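Local coordinates for protein dimethyl-sulfide monooxygenase (PDB 6AK1) that oxidises dimethyl sulfide to methanethiol and formaldehyde with NADH and oxygen, as the FMN-dependent large subunit of a two-component monooxygenase, at residues L309-Y312 with G313-G317; G441-E444 with S445-A449. All blocks are in the same frame, centred on the assembly; numbering follows the deposited sequence.

Contact 1 (L309-Y312 with G313-G317)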
ATOM      1  N   LEU A 309     -11.088 -10.263 -16.833  1.00 24.43           N
ATOM      2  CA  LEU A 309     -10.420 -11.541 -17.058  1.00 22.48           C
ATOM      3  C   LEU A 309      -8.916 -11.366 -17.213  1.00 24.82           C
ATOM      4  O   LEU A 309      -8.138 -12.238 -16.801  1.00 22.59           O
ATOM      5  CB  LEU A 309     -11.011 -12.233 -18.287  1.00 23.13           C
ATOM      6  CG  LEU A 309     -12.464 -12.663 -18.068  1.00 26.34           C
ATOM      7  CD1 LEU A 309     -13.056 -13.272 -19.339  1.00 30.68           C
ATOM      8  CD2 LEU A 309     -12.551 -13.635 -16.914  1.00 23.64           C
ATOM      9  N   ALA A 310      -8.482 -10.254 -17.815  1.00 20.88           N
ATOM     10  CA  ALA A 310      -7.055  -9.972 -17.857  1.00 20.07           C
ATOM     11  C   ALA A 310      -6.502  -9.807 -16.451  1.00 19.57           C
ATOM     12  O   ALA A 310      -5.433 -10.337 -16.133  1.00 22.81           O
ATOM     13  CB  ALA A 310      -6.777  -8.722 -18.698  1.00 23.92           C
ATOM     14  N   LEU A 311      -7.221  -9.081 -15.591  1.00 21.47           N
ATOM     15  CA  LEU A 311      -6.739  -8.860 -14.230  1.00 23.15           C
ATOM     16  C   LEU A 311      -6.734 -10.158 -13.444  1.00 23.33           C
ATOM     17  O   LEU A 311      -5.747 -10.479 -12.769  1.00 23.75           O
ATOM     18  CB  LEU A 311      -7.595  -7.803 -13.519  1.00 21.16           C
ATOM     19  CG  LEU A 311      -7.470  -6.332 -13.947  1.00 24.18           C
ATOM     20  CD1 LEU A 311      -8.549  -5.487 -13.285  1.00 24.78           C
ATOM     21  CD2 LEU A 311      -6.064  -5.770 -13.637  1.00 19.42           C
ATOM     22  N   TYR A 312      -7.826 -10.923 -13.538  1.00 22.76           N
ATOM     23  CA  TYR A 312      -7.883 -12.246 -12.920  1.00 25.25           C
ATOM     24  C   TYR A 312      -6.712 -13.112 -13.359  1.00 23.94           C
ATOM     25  O   TYR A 312      -6.072 -13.767 -12.527  1.00 26.98           O
ATOM     26  CB  TYR A 312      -9.210 -12.927 -13.262  1.00 26.47           C
ATOM     27  CG  TYR A 312     -10.334 -12.580 -12.309  1.00 29.17           C
ATOM     28  CD1 TYR A 312     -10.348 -11.364 -11.626  1.00 29.98           C
ATOM     29  CD2 TYR A 312     -11.375 -13.478 -12.071  1.00 33.23           C
ATOM     30  CE1 TYR A 312     -11.382 -11.044 -10.738  1.00 25.01           C
ATOM     31  CE2 TYR A 312     -12.412 -13.168 -11.185  1.00 39.09           C
ATOM     32  CZ  TYR A 312     -12.400 -11.950 -10.521  1.00 36.00           C
ATOM     33  OH  TYR A 312     -13.407 -11.635  -9.641  1.00 37.05           O
ATOM     34  N   GLY A 313      -6.397 -13.097 -14.658  1.00 27.38           N
ATOM     35  CA  GLY A 313      -5.285 -13.891 -15.158  1.00 21.35           C
ATOM     36  C   GLY A 313      -3.984 -13.577 -14.444  1.00 28.57           C
ATOM     37  O   GLY A 313      -3.279 -14.479 -13.982  1.00 25.42           O
ATOM     38  N   GLY A 314      -3.647 -12.286 -14.341  1.00 26.96           N
ATOM     39  CA  GLY A 314      -2.438 -11.909 -13.626  1.00 25.14           C
ATOM     40  C   GLY A 314      -2.537 -12.155 -12.131  1.00 29.19           C
ATOM     41  O   GLY A 314      -1.553 -12.529 -11.492  1.00 32.95           O
ATOM     42  N   TRP A 315      -3.723 -11.955 -11.549  1.00 26.55           N
ATOM     43  CA  TRP A 315      -3.859 -12.108 -10.100  1.00 26.98           C
ATOM     44  C   TRP A 315      -3.807 -13.569  -9.671  1.00 29.27           C
ATOM     45  O   TRP A 315      -3.257 -13.877  -8.612  1.00 31.77           O
ATOM     46  CB  TRP A 315      -5.168 -11.492  -9.611  1.00 27.70           C
ATOM     47  CG  TRP A 315      -5.185 -10.030  -9.605  1.00 28.50           C
ATOM     48  CD1 TRP A 315      -4.099  -9.186  -9.540  1.00 29.26           C
ATOM     49  CD2 TRP A 315      -6.343  -9.199  -9.681  1.00 24.10           C
ATOM     50  NE1 TRP A 315      -4.523  -7.876  -9.567  1.00 26.04           N
ATOM     51  CE2 TRP A 315      -5.896  -7.856  -9.652  1.00 26.30           C
ATOM     52  CE3 TRP A 315      -7.717  -9.455  -9.773  1.00 22.90           C
ATOM     53  CZ2 TRP A 315      -6.781  -6.773  -9.707  1.00 22.43           C
ATOM     54  CZ3 TRP A 315      -8.588  -8.392  -9.826  1.00 24.98           C
ATOM     55  CH2 TRP A 315      -8.119  -7.060  -9.794  1.00 28.20           C
ATOM     56  N   THR A 316      -4.404 -14.483 -10.451  1.00 27.18           N
ATOM     57  CA  THR A 316      -4.492 -15.879 -10.040  1.00 24.96           C
ATOM     58  C   THR A 316      -3.672 -16.835 -10.894  1.00 29.42           C
ATOM     59  O   THR A 316      -3.426 -17.958 -10.455  1.00 31.51           O
ATOM     60  CB  THR A 316      -5.957 -16.360 -10.050  1.00 26.54           C
ATOM     61  OG1 THR A 316      -6.408 -16.485 -11.406  1.00 28.51           O
ATOM     62  CG2 THR A 316      -6.858 -15.362  -9.333  1.00 24.84           C
ATOM     63  N   GLY A 317      -3.241 -16.432 -12.085  1.00 30.15           N
ATOM     64  CA  GLY A 317      -2.564 -17.340 -12.991  1.00 23.81           C
ATOM     65  C   GLY A 317      -3.472 -18.164 -13.888  1.00 25.89           C
ATOM     66  O   GLY A 317      -2.972 -18.947 -14.708  1.00 28.51           O
TER

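Contact 2 (G441-E444 with S445-A449)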
ATOM      1  N   GLY A 441       7.013  10.061  16.532  1.00 34.57           N
ATOM      2  CA  GLY A 441       6.843   9.605  15.163  1.00 33.83           C
ATOM      3  C   GLY A 441       7.937   8.678  14.659  1.00 30.68           C
ATOM      4  O   GLY A 441       8.053   8.450  13.453  1.00 29.50           O
ATOM      5  N   ARG A 442       8.748   8.144  15.571  1.00 30.66           N
ATOM      6  CA  ARG A 442       9.732   7.119  15.258  1.00 27.69           C
ATOM      7  C   ARG A 442       9.193   5.744  15.646  1.00 30.04           C
ATOM      8  O   ARG A 442       8.226   5.621  16.402  1.00 26.12           O
ATOM      9  CB  ARG A 442      11.050   7.405  15.975  1.00 32.38           C
ATOM     10  CG  ARG A 442      11.619   8.803  15.700  1.00 33.54           C
ATOM     11  CD  ARG A 442      13.126   8.746  15.623  1.00 38.85           C
ATOM     12  NE  ARG A 442      13.772   9.663  16.549  1.00 48.76           N
ATOM     13  CZ  ARG A 442      15.078   9.685  16.782  1.00 43.08           C
ATOM     14  NH1 ARG A 442      15.883   8.825  16.167  1.00 39.67           N
ATOM     15  NH2 ARG A 442      15.575  10.561  17.645  1.00 44.46           N
ATOM     16  N   VAL A 443       9.824   4.700  15.098  1.00 24.91           N
ATOM     17  CA  VAL A 443       9.312   3.350  15.296  1.00 28.55           C
ATOM     18  C   VAL A 443       9.256   2.983  16.784  1.00 31.44           C
ATOM     19  O   VAL A 443      10.045   3.470  17.606  1.00 31.59           O
ATOM     20  CB  VAL A 443      10.176   2.335  14.531  1.00 30.70           C
ATOM     21  CG1 VAL A 443       9.890   2.412  13.019  1.00 24.99           C
ATOM     22  CG2 VAL A 443      11.678   2.564  14.860  1.00 25.68           C
ATOM     23  N   GLU A 444       8.303   2.118  17.123  1.00 28.96           N
ATOM     24  CA  GLU A 444       8.263   1.506  18.446  1.00 32.68           C
ATOM     25  C   GLU A 444       9.576   0.790  18.738  1.00 33.24           C
ATOM     26  O   GLU A 444      10.226   0.253  17.836  1.00 30.38           O
ATOM     27  CB  GLU A 444       7.118   0.495  18.530  1.00 29.55           C
ATOM     28  CG  GLU A 444       5.733   1.089  18.600  1.00 30.66           C
ATOM     29  CD  GLU A 444       4.717   0.044  18.969  1.00 37.71           C
ATOM     30  OE1 GLU A 444       4.476  -0.869  18.143  1.00 37.83           O
ATOM     31  OE2 GLU A 444       4.193   0.106  20.103  1.00 48.75           O
ATOM     32  N   SER A 445       9.953   0.755  20.022  1.00 30.47           N
ATOM     33  CA  SER A 445      11.195   0.085  20.404  1.00 31.56           C
ATOM     34  C   SER A 445      11.161  -1.412  20.113  1.00 30.04           C
ATOM     35  O   SER A 445      12.226  -2.027  19.987  1.00 31.12           O
ATOM     36  CB  SER A 445      11.492   0.317  21.882  1.00 29.82           C
ATOM     37  OG  SER A 445      10.495  -0.296  22.671  1.00 37.95           O
ATOM     38  N   THR A 446       9.973  -2.008  19.989  1.00 27.90           N
ATOM     39  CA  THR A 446       9.827  -3.409  19.595  1.00 29.22           C
ATOM     40  C   THR A 446       9.844  -3.605  18.082  1.00 31.54           C
ATOM     41  O   THR A 446       9.802  -4.751  17.619  1.00 28.04           O
ATOM     42  CB  THR A 446       8.525  -4.000  20.158  1.00 35.71           C
ATOM     43  OG1 THR A 446       7.393  -3.323  19.586  1.00 31.56           O
ATOM     44  CG2 THR A 446       8.479  -3.875  21.690  1.00 30.05           C
ATOM     45  N   HIS A 447       9.895  -2.511  17.291  1.00 28.70           N
ATOM     46  CA  HIS A 447       9.954  -2.678  15.844  1.00 27.02           C
ATOM     47  C   HIS A 447      11.381  -3.034  15.440  1.00 26.85           C
ATOM     48  O   HIS A 447      12.325  -2.509  16.023  1.00 29.60           O
ATOM     49  CB  HIS A 447       9.511  -1.396  15.128  1.00 25.18           C
ATOM     50  CG  HIS A 447       9.372  -1.554  13.646  1.00 28.76           C
ATOM     51  ND1 HIS A 447      10.455  -1.526  12.789  1.00 25.99           N
ATOM     52  CD2 HIS A 447       8.283  -1.782  12.872  1.00 27.23           C
ATOM     53  CE1 HIS A 447      10.036  -1.726  11.552  1.00 28.79           C
ATOM     54  NE2 HIS A 447       8.722  -1.886  11.574  1.00 26.85           N
ATOM     55  N   PRO A 448      11.567  -3.922  14.455  1.00 26.36           N
ATOM     56  CA  PRO A 448      12.936  -4.342  14.109  1.00 26.90           C
ATOM     57  C   PRO A 448      13.840  -3.201  13.678  1.00 29.82           C
ATOM     58  O   PRO A 448      15.062  -3.322  13.819  1.00 30.45           O
ATOM     59  CB  PRO A 448      12.724  -5.357  12.973  1.00 29.66           C
ATOM     60  CG  PRO A 448      11.323  -5.108  12.466  1.00 25.17           C
ATOM     61  CD  PRO A 448      10.549  -4.623  13.649  1.00 25.91           C
ATOM     62  N   ALA A 449      13.287  -2.092  13.170  1.00 26.29           N
ATOM     63  CA  ALA A 449      14.116  -0.939  12.825  1.00 26.82           C
ATOM     64  C   ALA A 449      14.754  -0.302  14.059  1.00 26.87           C
ATOM     65  O   ALA A 449      15.856   0.259  13.973  1.00 23.42           O
ATOM     66  CB  ALA A 449      13.284   0.100  12.067  1.00 25.59           C
TER
HETATM   67  O   HOH W   1       6.472  -2.946  16.989  1.00 26.77           O

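Contact 1 (L309-Y312 with G313-G317)
Leu-311 and Trp-315, one turn apart near the C-terminal end of helix 305-316, run side by side in the same direction. The leucine CB sits over the six-membered ring of the indole, 3.8 Å from its centroid and only 10° off the ring normal, a CH-pi contact. Over the same ring system, near its rim, hangs the carbonyl oxygen of Leu-311, 3.2 Å from Trp-315 CG, while it accepts the helical bond from Trp-315 N. Tyr-312 meets the indole obliquely, its CD1 lying 3.7 Å from Trp-315 CE3. Tyr-312 O is gripped twice: Thr-316 N bonds at 2.8 Å, and Thr-316 OG1 donates at 3.0 Å from above the carbonyl plane. This second bond is possible because chi1 of 71° holds OG1 between backbone N and carbonyl carbon, and the same OG1 is hydrogen-bonded to Ile-318 N. Beyond this shell, Tyr-63 packs edge-to-face with the indole, and Tyr-312 OH is hydrogen-bonded to Gly-366 O. Gly-317 then leaves the helix with positive phi, its N bonded to Gly-313 O at 2.7 Å. Apolar aromatic packing along one side of the helix thus combines with a last-turn carbonyl held by two donors from one residue, amide and hydroxyl.

Contact 2 (G441-E444 with S445-A449)
Val-443 lies across the imidazole of His-447, the two side chains crossing at a slant. The valine CG1 stands over one face of the ring, offset toward its rim and 4.2 Å from the centroid, in a CH-pi contact; on the opposite face lies CD of Pro-448, so the ring is sandwiched between two aliphatic groups. The other valine branch, CG2, reaches Ala-449 CB at 4.1 Å. A chi1 of -172° carries the histidine ring away from the backbone N, and with chi2 at -80° ND1 faces the following residues, where it accepts a bond of 2.9 Å from Ala-449 N, which approaches 19° out of the ring plane. NE2 is bonded to Asn-240 O, and these two bonds fix the rotation of the ring; they are consistent with a neutral imidazole protonated at NE2. Replacing His-447 by an alanine is likely to leave Ala-449 N and Asn-240 O without these partners and to open a gap beside Val-443.

The backbone that brings the pair together is a type I beta turn from Glu-444 to His-447, closed by His-447 N bonded to Glu-444 O at 2.8 Å. On it, Glu-444 and Thr-446 point the same way, side by side, and a water links them, donating to Glu-444 OE1 at 3.1 Å and lying 2.8 Å from Thr-446 OG1. The same carboxylate oxygen also bonds to Ser-274 OG.

The turn belongs to the C-terminal loop that follows helix 431-435. Its buried side packs on helix 157-174, where Tyr-169 meets the imidazole with the ring planes at about 75° and Glu-173 touches Val-443 and Ala-449, while Asn-240, the last residue of helix 232-240, ties the histidine to the run leading into barrel strand 243-246.

Contacts 1 and 2 lie on opposite sides of the chain's centre, with their own centres 37 Å apart and no touch between them, and they share no secondary-structure element. Both are local and partly buried, with centres about 20 and 19 Å from the centre of the chain. Contact 1 is regular helix, in a segment after barrel strand 276-284, and its tryptophan side chain comes within about 12 Å of that of Asp-58, a probable FMN ligand. Contact 2 is an irregular turn in the C-terminal extension, away from the annotated sites. Successive backbone bonds and aromatic packing dominate the first; the second relies on one turn bond, the hydrogen bonds and CH-pi contact of an imidazole, and a bridging water.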